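Long-range contact in vitamin B12-binding protein (PDB 5YSC), which binds vitamin B12 in the periplasm and probably delivers it to the membrane subunits of the BtuCDF import transporter: residues G172-G184 against L247-V261. Numbering follows the deposited sequence.
Sequences GHWPSEVFSLCGG and LNRPTPRTLDAVEQV
The indole of Trp174 reaches across to Leu247 in helix 244-248 and illustrates how a binding-pocket residue can be anchored by the packing around it. With CG anti to the backbone N (chi1 -170°), the ring meets Leu247 O, to which Trp174 NE1 donates a bent hydrogen bond of 2.8 Å; the donor lies in the carbonyl plane, on a lone pair, while the oxygen sits 31° out of the indole plane. Pro250 CG packs on one face as a CH-pi contact, 3.8 Å from the centroid of the five-membered ring of Trp174, and Pro175 CB takes the opposite face toward the rim. At the edge, Thr254 CG2 touches Trp174 CZ2 at 3.6 Å. The indole is held from two faces, one edge and its nitrogen. Pro175, joined to Trp174 by a cis peptide bond and at the N-cap position of helix 176-181, lays its ring against Leu247, Pro175 CB lying 3.7 Å from Leu247 CD1. Asn248, whose side-chain ND2 is hydrogen-bonded to Tyr159 OH, brings OD1 close to Pro175 CG. Val178 enters as a knob among Leu247, Ala257, Val258 and Val261; its CG1 lies 3.7 Å from Leu247 CD1, while its other methyl, CG2, leans on Thr254 CG2. Phe179 sets CD1 at 3.6 Å from Val261 CG1, and Cys182 SG, in a disulfide with Cys262, touches the same methyl. The Schellman motif at Gly183 ends the helix. Trp174, Asn248 and Arg249 line the cyanocobalamin pocket, and Arg249 hydrogen-bonds the ligand. Helix 176-181, leading into strand 184-186 of the C-terminal lobe, crosses helical residues 254-261 at -47°, while helix 128-148, which links the two lobes of this periplasmic binding protein, packs against Leu181 and Val258, and Ile114 of helix 112-122 against Trp174, Pro250 and Thr254.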
# COMPACT_ATOMS: atom_id res chain seq x y z
N GLY A 172 0.15 1.59 -13.40
CA GLY A 172 0.59 0.39 -12.73
C GLY A 172 1.13 0.63 -11.34
O GLY A 172 1.60 -0.32 -10.73
N HIS A 173 1.14 1.87 -10.86
CA HIS A 173 1.67 2.17 -9.55
C HIS A 173 0.78 1.61 -8.46
O HIS A 173 -0.42 1.33 -8.68
CB HIS A 173 1.82 3.67 -9.37
CG HIS A 173 2.97 4.24 -10.14
ND1 HIS A 173 3.94 5.03 -9.58
CD2 HIS A 173 3.32 4.07 -11.44
CE1 HIS A 173 4.83 5.36 -10.49
NE2 HIS A 173 4.48 4.80 -11.64
N TRP A 174 1.36 1.47 -7.28
CA TRP A 174 0.67 0.83 -6.18
C TRP A 174 -0.62 1.56 -5.83
O TRP A 174 -0.64 2.78 -5.72
CB TRP A 174 1.59 0.79 -4.97
CG TRP A 174 1.02 -0.06 -3.91
CD1 TRP A 174 0.28 0.33 -2.82
CD2 TRP A 174 1.10 -1.48 -3.85
NE1 TRP A 174 -0.11 -0.78 -2.11
CE2 TRP A 174 0.41 -1.90 -2.71
CE3 TRP A 174 1.70 -2.46 -4.66
CZ2 TRP A 174 0.28 -3.24 -2.36
CZ3 TRP A 174 1.59 -3.79 -4.30
CH2 TRP A 174 0.88 -4.16 -3.16
N PRO A 175 -1.72 0.82 -5.57
CA PRO A 175 -1.93 -0.62 -5.47
C PRO A 175 -2.47 -1.30 -6.73
O PRO A 175 -3.19 -2.33 -6.64
CB PRO A 175 -2.95 -0.71 -4.36
CG PRO A 175 -3.80 0.48 -4.56
CD PRO A 175 -2.84 1.56 -4.97
N SER A 176 -2.07 -0.81 -7.90
CA SER A 176 -2.58 -1.39 -9.15
C SER A 176 -2.45 -2.91 -9.19
O SER A 176 -3.38 -3.62 -9.62
CB SER A 176 -1.85 -0.77 -10.36
OG SER A 176 -2.21 0.59 -10.50
N GLU A 177 -1.31 -3.43 -8.77
CA GLU A 177 -1.00 -4.85 -8.84
C GLU A 177 -1.95 -5.71 -8.00
O GLU A 177 -2.16 -6.88 -8.30
CB GLU A 177 0.43 -5.03 -8.37
CG GLU A 177 1.08 -6.24 -8.82
CD GLU A 177 1.79 -6.01 -10.10
OE1 GLU A 177 1.19 -5.35 -10.97
OE2 GLU A 177 2.95 -6.46 -10.21
N VAL A 178 -2.49 -5.17 -6.91
CA VAL A 178 -3.47 -5.93 -6.14
C VAL A 178 -4.67 -6.28 -7.01
O VAL A 178 -5.14 -7.43 -7.02
CB VAL A 178 -3.91 -5.12 -4.91
CG1 VAL A 178 -5.04 -5.83 -4.22
CG2 VAL A 178 -2.70 -4.89 -3.97
N PHE A 179 -5.22 -5.27 -7.70
CA PHE A 179 -6.37 -5.47 -8.57
C PHE A 179 -6.03 -6.41 -9.73
O PHE A 179 -6.82 -7.29 -10.07
CB PHE A 179 -6.86 -4.12 -9.08
CG PHE A 179 -7.32 -3.20 -8.00
CD1 PHE A 179 -8.63 -3.27 -7.52
CD2 PHE A 179 -6.45 -2.29 -7.41
CE1 PHE A 179 -9.07 -2.43 -6.51
CE2 PHE A 179 -6.89 -1.45 -6.41
CZ PHE A 179 -8.22 -1.54 -5.94
N SER A 180 -4.83 -6.27 -10.30
CA SER A 180 -4.49 -7.04 -11.50
C SER A 180 -4.44 -8.54 -11.24
O SER A 180 -4.75 -9.33 -12.14
CB SER A 180 -3.14 -6.57 -12.08
OG SER A 180 -3.18 -5.20 -12.35
N LEU A 181 -4.05 -8.97 -10.03
CA LEU A 181 -4.07 -10.39 -9.71
C LEU A 181 -5.45 -11.00 -9.99
O LEU A 181 -5.54 -12.14 -10.46
CB LEU A 181 -3.67 -10.58 -8.24
CG LEU A 181 -3.48 -11.99 -7.70
CD1 LEU A 181 -2.55 -11.98 -6.49
CD2 LEU A 181 -4.80 -12.66 -7.33
N CYS A 182 -6.52 -10.25 -9.71
CA CYS A 182 -7.90 -10.72 -9.78
C CYS A 182 -8.49 -10.52 -11.17
O CYS A 182 -9.70 -10.70 -11.35
CB CYS A 182 -8.78 -9.97 -8.75
SG CYS A 182 -8.10 -9.70 -7.04
N GLY A 183 -7.67 -10.13 -12.15
CA GLY A 183 -8.14 -9.75 -13.46
C GLY A 183 -8.60 -8.32 -13.56
O GLY A 183 -9.12 -7.91 -14.61
N GLY A 184 -8.43 -7.52 -12.51
CA GLY A 184 -8.95 -6.16 -12.53
C GLY A 184 -8.19 -5.29 -13.52
O GLY A 184 -6.97 -5.35 -13.61
N LEU A 247 -4.65 -2.17 1.73
CA LEU A 247 -4.53 -2.04 0.29
C LEU A 247 -3.39 -1.12 -0.09
O LEU A 247 -2.56 -1.47 -0.92
CB LEU A 247 -5.85 -1.51 -0.25
CG LEU A 247 -5.84 -1.29 -1.76
CD1 LEU A 247 -5.67 -2.57 -2.58
CD2 LEU A 247 -7.07 -0.53 -2.12
N ASN A 248 -3.32 0.03 0.55
CA ASN A 248 -2.45 1.09 0.09
C ASN A 248 -1.07 1.06 0.73
O ASN A 248 -0.19 1.84 0.31
CB ASN A 248 -3.15 2.42 0.32
CG ASN A 248 -4.38 2.56 -0.58
OD1 ASN A 248 -4.40 1.99 -1.67
ND2 ASN A 248 -5.36 3.30 -0.15
N ARG A 249 -0.85 0.18 1.71
CA ARG A 249 0.47 -0.13 2.23
C ARG A 249 0.88 -1.52 1.79
O ARG A 249 0.15 -2.48 2.08
CB ARG A 249 0.48 -0.11 3.78
CG ARG A 249 -0.13 1.05 4.45
CD ARG A 249 -0.24 0.79 5.93
NE ARG A 249 -1.00 1.81 6.59
CZ ARG A 249 -1.07 1.91 7.91
NH1 ARG A 249 -0.39 1.07 8.67
NH2 ARG A 249 -1.78 2.89 8.46
N PRO A 250 2.04 -1.72 1.23
CA PRO A 250 2.47 -3.08 0.88
C PRO A 250 3.09 -3.82 2.05
O PRO A 250 4.22 -3.53 2.47
CB PRO A 250 3.49 -2.86 -0.24
CG PRO A 250 3.33 -1.46 -0.66
CD PRO A 250 2.81 -0.70 0.50
N THR A 251 2.31 -4.75 2.63
CA THR A 251 2.61 -5.37 3.91
C THR A 251 2.03 -6.78 3.88
O THR A 251 1.33 -7.15 2.94
CB THR A 251 1.95 -4.66 5.10
OG1 THR A 251 0.55 -4.94 5.01
CG2 THR A 251 2.12 -3.16 5.02
N PRO A 252 2.28 -7.58 4.91
CA PRO A 252 1.54 -8.86 5.00
C PRO A 252 0.04 -8.70 4.96
O PRO A 252 -0.64 -9.60 4.42
CB PRO A 252 2.01 -9.41 6.35
CG PRO A 252 3.44 -8.82 6.47
CD PRO A 252 3.25 -7.43 5.99
N ARG A 253 -0.51 -7.59 5.49
CA ARG A 253 -1.94 -7.41 5.45
C ARG A 253 -2.46 -7.14 4.04
O ARG A 253 -3.66 -7.24 3.80
CB ARG A 253 -2.35 -6.33 6.45
CG ARG A 253 -1.92 -6.62 7.84
CD ARG A 253 -2.64 -5.77 8.86
NE ARG A 253 -2.23 -4.38 8.78
CZ ARG A 253 -2.90 -3.33 9.23
NH1 ARG A 253 -4.12 -3.46 9.75
NH2 ARG A 253 -2.36 -2.10 9.11
N THR A 254 -1.59 -6.83 3.08
CA THR A 254 -2.06 -6.70 1.72
C THR A 254 -2.69 -7.99 1.22
O THR A 254 -3.58 -7.95 0.39
CB THR A 254 -0.92 -6.25 0.80
OG1 THR A 254 -0.29 -5.09 1.37
CG2 THR A 254 -1.40 -5.92 -0.62
N LEU A 255 -2.32 -9.15 1.77
CA LEU A 255 -3.02 -10.35 1.33
C LEU A 255 -4.48 -10.37 1.79
O LEU A 255 -5.31 -10.96 1.10
CB LEU A 255 -2.26 -11.58 1.78
CG LEU A 255 -0.86 -11.61 1.17
CD1 LEU A 255 -0.18 -12.94 1.57
CD2 LEU A 255 -0.81 -11.41 -0.34
N ASP A 256 -4.85 -9.67 2.89
CA ASP A 256 -6.27 -9.46 3.16
C ASP A 256 -6.90 -8.49 2.16
O ASP A 256 -8.05 -8.65 1.78
CB ASP A 256 -6.49 -8.94 4.59
CG ASP A 256 -6.34 -10.04 5.66
OD1 ASP A 256 -6.61 -11.22 5.35
OD2 ASP A 256 -5.92 -9.75 6.77
N ALA A 257 -6.16 -7.48 1.70
CA ALA A 257 -6.69 -6.68 0.61
C ALA A 257 -6.88 -7.50 -0.66
O ALA A 257 -7.84 -7.27 -1.39
CB ALA A 257 -5.77 -5.50 0.30
N VAL A 258 -5.93 -8.39 -0.98
CA VAL A 258 -6.12 -9.29 -2.12
C VAL A 258 -7.41 -10.06 -1.97
O VAL A 258 -8.23 -10.11 -2.88
CB VAL A 258 -4.91 -10.22 -2.28
CG1 VAL A 258 -5.23 -11.32 -3.27
CG2 VAL A 258 -3.71 -9.40 -2.77
N GLU A 259 -7.63 -10.67 -0.82
CA GLU A 259 -8.89 -11.39 -0.61
C GLU A 259 -10.10 -10.46 -0.80
O GLU A 259 -11.10 -10.84 -1.43
CB GLU A 259 -8.85 -12.04 0.79
CG GLU A 259 -9.47 -13.37 0.89
CD GLU A 259 -9.24 -14.01 2.25
OE1 GLU A 259 -8.09 -14.43 2.55
OE2 GLU A 259 -10.24 -14.10 3.01
N GLN A 260 -10.05 -9.26 -0.23
CA GLN A 260 -11.22 -8.37 -0.27
C GLN A 260 -11.50 -7.95 -1.70
O GLN A 260 -12.64 -8.02 -2.18
CB GLN A 260 -10.97 -7.13 0.62
CG GLN A 260 -12.18 -6.21 0.73
CD GLN A 260 -11.93 -5.01 1.59
OE1 GLN A 260 -10.92 -4.33 1.48
NE2 GLN A 260 -12.89 -4.73 2.46
N VAL A 261 -10.46 -7.48 -2.40
CA VAL A 261 -10.59 -7.04 -3.78
C VAL A 261 -11.08 -8.18 -4.66
O VAL A 261 -12.03 -8.02 -5.43
CB VAL A 261 -9.25 -6.48 -4.30
CG1 VAL A 261 -9.26 -6.34 -5.84
CG2 VAL A 261 -9.04 -5.16 -3.64